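GCN5-related N-acetyltransferase (Kribbella flavida, PDB 4MY0) binds acetyl-coenzyme A and probably acts as a GCN5-related N-acetyltransferase, perhaps acetylating aminoglycosides. Local coordinates at residues C[168-171]-C[172-175]; C[231-234]-C[235-239]; C[348-352]-C[353-357]. One frame throughout, in Å; residues are numbered along the deposited sequence.

Contact 1 (C[168-171]-C[172-175]); sequences AARF and LELV
The guanidinium group of Arg170 meets Leu174 over one face and Glu173 at its edge. Over the face, Leu174 CD2 sits 3.5 Å above the plane, displaced toward the rim, with Arg170 NH2 its closest atom at 3.6 Å. At the edge, Glu173 OE2 lies only 4° out of the guanidinium plane and takes a hydrogen bond from Arg170 NH1 at 3.1 Å, part of a salt bridge. The donor comes in nearly along the C-O axis of Glu173 OE2, and the carboxylate is turned 73° from the guanidinium; the bridge is a single bond to one oxygen, not a flat two-oxygen fork. Arg170 reaches both partners because its chain starts anti to the backbone N and then bends at chi2 (59°), while Glu173 runs extended beyond CG and crosses it at about a right angle.

Beneath the side chains runs the regular helical backbone: Leu174 N donates to Arg170 O at 3.0 Å and Val175 N to Phe171 O at 2.9 Å. Phe171 turns to the buried side, where its ring stacks with Phe213.

Arg170 NH2 also donates to Glu210 O, linking this first turn of helix 168-182 to the chain just after strand 205-209. With an edge bonded to carboxylate, another nitrogen bonded to a carbonyl and a methyl over one face, the guanidinium is probably restricted in rotation, and its charge is likely to be partly offset by Glu173, though that residue is exposed.

Contact 2 (C[231-234]-C[235-239]); sequences HSEA and TARAL
Glu233 leaves the backbone with CG anti to N (chi1 -172°) and continues extended, whereas Arg237, one turn on, starts with CG beside its own N (chi1 -68°) and runs straight out from CG to NE; the two chains therefore lie side by side and point the same way. Their ends meet through one carboxylate oxygen. Arg237 NE donates to Glu233 OE1 at 3.2 Å, and Arg237 NH2 adds a weak bond to the same Glu233 OE1 at 3.4 Å. The oxygen lies close to the guanidinium plane, but NE approaches it on the anti side and well out of the carboxylate plane. With the two planes 51° apart, this is a salt bridge on a shared oxygen, not a two-oxygen fork.

Arg237 NH1 is bonded to Leu153 O, so the guanidinium joins the helix to a preceding part of the chain. An alanine in place of Arg237 would probably leave the Glu233 carboxylate without its charged mate on this turn and Leu153 O without this donor.

At the start of the helix, Ser232 OG accepts a weak capping bond from Thr235 N at 3.3 Å, while Ser232 O takes the Ala236 N-H at 3.0 Å. Both hydroxyls are hydrogen-bonded to the Asp211 carboxylate, Ser232 OG to OD1 and Thr235 OG1 to OD2, which probably holds the cap against the turn between strands 205-209 and 212-219. Ala236 packs on Thr362 of the second subunit.

The arrangement is a serine N-cap followed by an i to i+4 salt bridge, and it opens the helix that links parallel strands 222-230 and 252-256 in the beta-alpha-beta unit of the second GNAT-family region.

Contact 3 (C[348-352]-C[353-357]); sequences LAALY and AGTPL
Ala350 O, at the end of helix 345-352, is the acceptor on which several contacts converge. It accepts the Thr355 N-H at 3.0 Å and a weak bond from Ala353 N at 3.1 Å, and Thr355 OG1 lies 3.1 Å from Ala350 O as well. That hydroxyl reaches the carbonyl because it stands beside its own backbone N (chi1 -52°), which also sets Thr355 OG1 against the methyl Ala350 CB. Gly354 N donates to Leu351 O at 3.0 Å, approaching from above the carbonyl plane, 65° out of it.

The positive phi at Gly354 (89°), with Thr355 N bonded to Ala350 O and Gly354 N to Leu351 O, makes this a Schellman motif; a side chain there would be jammed against the preceding carbonyl. Farther along, Leu357 folds back so that its CD2 meets Leu351 CD1 at 3.5 Å.

Outside the turn, Leu360 of helix 357-362 packs on Ala350, Leu351 and Thr355, Asp378 accepts the Leu357 N-H, and Tyr352 OH is bonded to Ala290 O. The turn thus supplies donors to Ala350 O and Leu351 O at a mostly buried helix end, with the leucine pair in apolar contact beside it, while Tyr352 O is met by Arg294 NH2.

How the contacts relate
From the N terminus the three contacts come in series, none enclosing or crossing another; each closes only a local turn. Contact 1 lies in the first turns of helix 168-182, and contact 2 forms the start of helix 233-244 after strand 222-230. These two have centres 16 Å apart and touch: His231 NE2 lies 3.1 Å from Leu174 O, a probable hydrogen bond that ties helix 168-182 to the residue just before the N-cap of helix 233-244. Contact 3, in the sterol carrier protein-like region, turns the chain from helix 345-352 toward helix 357-362. It stands apart, its nearest atoms about 17 Å from contact 1 and about 22 Å from contact 2.

Contact 1 (C[168-171]-C[172-175])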
loop_
_atom_site.group_PDB
_atom_site.type_symbol
_atom_site.label_atom_id
_atom_site.label_comp_id
_atom_site.label_asym_id
_atom_site.label_seq_id
_atom_site.Cartn_x
_atom_site.Cartn_y
_atom_site.Cartn_z
ATOM N N ALA C 168 -37.835 15.595 -11.111
ATOM C CA ALA C 168 -37.790 15.342 -9.671
ATOM C C ALA C 168 -39.073 14.686 -9.169
ATOM O O ALA C 168 -39.010 13.726 -8.413
ATOM C CB ALA C 168 -37.520 16.634 -8.904
ATOM N N ALA C 169 -40.230 15.196 -9.590
ATOM C CA ALA C 169 -41.502 14.667 -9.097
ATOM C C ALA C 169 -41.763 13.246 -9.607
ATOM O O ALA C 169 -42.346 12.423 -8.898
ATOM C CB ALA C 169 -42.670 15.602 -9.456
ATOM N N ARG C 170 -41.345 12.962 -10.837
ATOM C CA ARG C 170 -41.457 11.605 -11.374
ATOM C C ARG C 170 -40.600 10.613 -10.586
ATOM O O ARG C 170 -41.019 9.473 -10.349
ATOM C CB ARG C 170 -41.089 11.576 -12.859
ATOM C CG ARG C 170 -41.119 10.187 -13.476
ATOM C CD ARG C 170 -42.513 9.564 -13.344
ATOM N NE ARG C 170 -42.607 8.276 -14.026
ATOM C CZ ARG C 170 -43.669 7.480 -13.962
ATOM N NH1 ARG C 170 -44.720 7.843 -13.234
ATOM N NH2 ARG C 170 -43.683 6.322 -14.621
ATOM N N PHE C 171 -39.405 11.044 -10.178
ATOM C CA PHE C 171 -38.513 10.193 -9.384
ATOM C C PHE C 171 -39.179 9.824 -8.061
ATOM O O PHE C 171 -39.120 8.668 -7.617
ATOM C CB PHE C 171 -37.186 10.907 -9.103
ATOM C CG PHE C 171 -36.163 10.772 -10.206
ATOM C CD1 PHE C 171 -34.845 10.479 -9.904
ATOM C CD2 PHE C 171 -36.519 10.941 -11.538
ATOM C CE1 PHE C 171 -33.897 10.360 -10.920
ATOM C CE2 PHE C 171 -35.584 10.824 -12.555
ATOM C CZ PHE C 171 -34.278 10.531 -12.255
ATOM N N LEU C 172 -39.805 10.813 -7.429
ATOM C CA LEU C 172 -40.509 10.586 -6.169
ATOM C C LEU C 172 -41.677 9.624 -6.317
ATOM O O LEU C 172 -41.928 8.818 -5.421
ATOM C CB LEU C 172 -40.970 11.910 -5.560
ATOM C CG LEU C 172 -39.801 12.593 -4.854
ATOM C CD1 LEU C 172 -40.134 14.028 -4.433
ATOM C CD2 LEU C 172 -39.367 11.742 -3.657
ATOM N N GLU C 173 -42.394 9.711 -7.435
ATOM C CA GLU C 173 -43.461 8.764 -7.712
ATOM C C GLU C 173 -42.899 7.346 -7.833
ATOM O O GLU C 173 -43.418 6.410 -7.233
ATOM C CB GLU C 173 -44.218 9.140 -8.999
ATOM C CG GLU C 173 -45.067 10.428 -8.909
ATOM C CD GLU C 173 -45.895 10.693 -10.173
ATOM O OE1 GLU C 173 -46.845 11.509 -10.109
ATOM O OE2 GLU C 173 -45.604 10.085 -11.231
ATOM N N LEU C 174 -41.842 7.188 -8.624
ATOM C CA LEU C 174 -41.285 5.867 -8.869
ATOM C C LEU C 174 -40.777 5.260 -7.563
ATOM O O LEU C 174 -41.024 4.092 -7.273
ATOM C CB LEU C 174 -40.157 5.953 -9.886
ATOM C CG LEU C 174 -40.635 6.294 -11.293
ATOM C CD1 LEU C 174 -39.472 6.492 -12.246
ATOM C CD2 LEU C 174 -41.605 5.234 -11.828
ATOM N N VAL C 175 -40.086 6.073 -6.775
ATOM C CA VAL C 175 -39.541 5.626 -5.497
ATOM C C VAL C 175 -40.691 5.226 -4.575
ATOM O O VAL C 175 -40.636 4.185 -3.912
ATOM C CB VAL C 175 -38.695 6.742 -4.835
ATOM C CG1 VAL C 175 -38.535 6.499 -3.350
ATOM C CG2 VAL C 175 -37.333 6.842 -5.492
#

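Contact 2 (C[231-234]-C[235-239])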
loop_
_atom_site.group_PDB
_atom_site.type_symbol
_atom_site.label_atom_id
_atom_site.label_comp_id
_atom_site.label_asym_id
_atom_site.label_seq_id
_atom_site.Cartn_x
_atom_site.Cartn_y
_atom_site.Cartn_z
ATOM N N HIS C 231 -38.820 -1.240 -11.411
ATOM C CA HIS C 231 -40.009 -2.033 -11.130
ATOM C C HIS C 231 -40.052 -3.350 -11.901
ATOM O O HIS C 231 -40.727 -4.288 -11.480
ATOM C CB HIS C 231 -41.274 -1.219 -11.417
ATOM C CG HIS C 231 -41.408 0.005 -10.565
ATOM N ND1 HIS C 231 -42.319 1.005 -10.834
ATOM C CD2 HIS C 231 -40.745 0.390 -9.449
ATOM C CE1 HIS C 231 -42.214 1.951 -9.917
ATOM N NE2 HIS C 231 -41.270 1.600 -9.062
ATOM N N SER C 232 -39.346 -3.423 -13.027
ATOM C CA SER C 232 -39.396 -4.615 -13.871
ATOM C C SER C 232 -38.001 -5.120 -14.206
ATOM O O SER C 232 -37.029 -4.368 -14.146
ATOM C CB SER C 232 -40.159 -4.340 -15.169
ATOM O OG SER C 232 -39.370 -3.564 -16.050
ATOM N N GLU C 233 -37.911 -6.395 -14.572
ATOM C CA GLU C 233 -36.620 -7.008 -14.863
ATOM C C GLU C 233 -35.935 -6.318 -16.041
ATOM O O GLU C 233 -34.773 -5.939 -15.949
ATOM C CB GLU C 233 -36.800 -8.498 -15.155
ATOM C CG GLU C 233 -35.499 -9.278 -15.287
ATOM C CD GLU C 233 -35.712 -10.653 -15.902
ATOM O OE1 GLU C 233 -34.702 -11.336 -16.196
ATOM O OE2 GLU C 233 -36.887 -11.042 -16.099
ATOM N N ALA C 234 -36.661 -6.161 -17.144
ATOM C CA ALA C 234 -36.117 -5.478 -18.310
ATOM C C ALA C 234 -35.547 -4.091 -17.969
ATOM O O ALA C 234 -34.482 -3.710 -18.455
ATOM C CB ALA C 234 -37.176 -5.375 -19.405
ATOM N N THR C 235 -36.253 -3.334 -17.137
ATOM C CA THR C 235 -35.795 -1.996 -16.790
ATOM C C THR C 235 -34.560 -2.041 -15.897
ATOM O O THR C 235 -33.642 -1.239 -16.068
ATOM C CB THR C 235 -36.910 -1.191 -16.111
ATOM O OG1 THR C 235 -37.976 -1.012 -17.041
ATOM C CG2 THR C 235 -36.411 0.170 -15.675
ATOM N N ALA C 236 -34.532 -2.969 -14.942
ATOM C CA ALA C 236 -33.349 -3.106 -14.091
ATOM C C ALA C 236 -32.118 -3.405 -14.947
ATOM O O ALA C 236 -31.064 -2.783 -14.780
ATOM C CB ALA C 236 -33.557 -4.181 -13.024
ATOM N N ARG C 237 -32.262 -4.345 -15.874
ATOM C CA ARG C 237 -31.148 -4.712 -16.734
ATOM C C ARG C 237 -30.676 -3.496 -17.525
ATOM O O ARG C 237 -29.481 -3.209 -17.568
ATOM C CB ARG C 237 -31.538 -5.863 -17.657
ATOM C CG ARG C 237 -31.764 -7.178 -16.925
ATOM C CD ARG C 237 -32.213 -8.292 -17.893
ATOM N NE ARG C 237 -32.254 -9.602 -17.241
ATOM C CZ ARG C 237 -31.180 -10.361 -17.025
ATOM N NH1 ARG C 237 -29.981 -9.946 -17.411
ATOM N NH2 ARG C 237 -31.303 -11.538 -16.430
ATOM N N ALA C 238 -31.626 -2.755 -18.100
ATOM C CA ALA C 238 -31.311 -1.578 -18.917
ATOM C C ALA C 238 -30.569 -0.490 -18.142
ATOM O O ALA C 238 -29.631 0.119 -18.665
ATOM C CB ALA C 238 -32.590 -1.000 -19.541
ATOM N N LEU C 239 -31.006 -0.222 -16.914
ATOM C CA LEU C 239 -30.407 0.847 -16.125
ATOM C C LEU C 239 -29.021 0.440 -15.625
ATOM O O LEU C 239 -28.092 1.247 -15.656
ATOM C CB LEU C 239 -31.306 1.233 -14.955
ATOM C CG LEU C 239 -32.640 1.896 -15.298
ATOM C CD1 LEU C 239 -33.480 1.996 -14.053
ATOM C CD2 LEU C 239 -32.433 3.276 -15.912
#

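Contact 3 (C[348-352]-C[353-357])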
loop_
_atom_site.group_PDB
_atom_site.type_symbol
_atom_site.label_atom_id
_atom_site.label_comp_id
_atom_site.label_asym_id
_atom_site.label_seq_id
_atom_site.Cartn_x
_atom_site.Cartn_y
_atom_site.Cartn_z
ATOM N N LEU C 348 -36.507 0.811 22.943
ATOM C CA LEU C 348 -37.696 1.228 22.204
ATOM C C LEU C 348 -37.358 1.517 20.730
ATOM O O LEU C 348 -37.993 0.986 19.804
ATOM C CB LEU C 348 -38.278 2.479 22.865
ATOM C CG LEU C 348 -39.537 3.038 22.223
ATOM C CD1 LEU C 348 -40.633 1.992 22.288
ATOM C CD2 LEU C 348 -39.948 4.345 22.909
ATOM N N ALA C 349 -36.350 2.355 20.516
ATOM C CA ALA C 349 -35.908 2.684 19.158
ATOM C C ALA C 349 -35.453 1.439 18.380
ATOM O O ALA C 349 -35.815 1.259 17.217
ATOM C CB ALA C 349 -34.796 3.724 19.199
ATOM N N ALA C 350 -34.647 0.592 19.011
ATOM C CA ALA C 350 -34.168 -0.614 18.335
ATOM C C ALA C 350 -35.331 -1.568 18.002
ATOM O O ALA C 350 -35.377 -2.156 16.914
ATOM C CB ALA C 350 -33.111 -1.318 19.171
ATOM N N LEU C 351 -36.268 -1.720 18.936
ATOM C CA LEU C 351 -37.455 -2.541 18.689
ATOM C C LEU C 351 -38.265 -1.988 17.510
ATOM O O LEU C 351 -38.704 -2.744 16.632
ATOM C CB LEU C 351 -38.329 -2.607 19.947
ATOM C CG LEU C 351 -39.714 -3.223 19.777
ATOM C CD1 LEU C 351 -39.574 -4.694 19.479
ATOM C CD2 LEU C 351 -40.623 -2.996 20.999
ATOM N N TYR C 352 -38.439 -0.665 17.485
ATOM C CA TYR C 352 -39.165 0.019 16.409
ATOM C C TYR C 352 -38.493 -0.236 15.067
ATOM O O TYR C 352 -39.157 -0.304 14.028
ATOM C CB TYR C 352 -39.201 1.524 16.688
ATOM C CG TYR C 352 -40.044 2.342 15.727
ATOM C CD1 TYR C 352 -41.370 2.632 16.026
ATOM C CD2 TYR C 352 -39.509 2.853 14.542
ATOM C CE1 TYR C 352 -42.153 3.384 15.165
ATOM C CE2 TYR C 352 -40.284 3.627 13.672
ATOM C CZ TYR C 352 -41.608 3.884 14.002
ATOM O OH TYR C 352 -42.409 4.635 13.170
ATOM N N ALA C 353 -37.172 -0.375 15.098
ATOM C CA ALA C 353 -36.399 -0.591 13.882
ATOM C C ALA C 353 -36.371 -2.055 13.441
ATOM O O ALA C 353 -35.775 -2.370 12.413
ATOM C CB ALA C 353 -34.965 -0.080 14.069
ATOM N N GLY C 354 -36.979 -2.944 14.227
ATOM C CA GLY C 354 -37.003 -4.364 13.900
ATOM C C GLY C 354 -35.842 -5.207 14.433
ATOM O O GLY C 354 -35.656 -6.348 14.019
ATOM N N THR C 355 -35.053 -4.670 15.355
ATOM C CA THR C 355 -33.998 -5.472 15.980
ATOM C C THR C 355 -34.644 -6.624 16.774
ATOM O O THR C 355 -35.589 -6.405 17.527
ATOM C CB THR C 355 -33.121 -4.589 16.894
ATOM O OG1 THR C 355 -32.664 -3.452 16.149
ATOM C CG2 THR C 355 -31.910 -5.356 17.440
ATOM N N PRO C 356 -34.148 -7.860 16.594
ATOM C CA PRO C 356 -34.746 -9.030 17.270
ATOM C C PRO C 356 -34.726 -8.901 18.796
ATOM O O PRO C 356 -33.759 -8.367 19.360
ATOM C CB PRO C 356 -33.835 -10.201 16.849
ATOM C CG PRO C 356 -33.068 -9.718 15.649
ATOM C CD PRO C 356 -32.981 -8.215 15.763
ATOM N N LEU C 357 -35.771 -9.393 19.455
ATOM C CA LEU C 357 -35.870 -9.281 20.904
ATOM C C LEU C 357 -34.733 -10.030 21.595
ATOM O O LEU C 357 -34.221 -9.578 22.622
ATOM C CB LEU C 357 -37.225 -9.791 21.408
ATOM C CG LEU C 357 -38.298 -8.742 21.721
ATOM C CD1 LEU C 357 -37.904 -7.861 22.901
ATOM C CD2 LEU C 357 -38.552 -7.894 20.509
#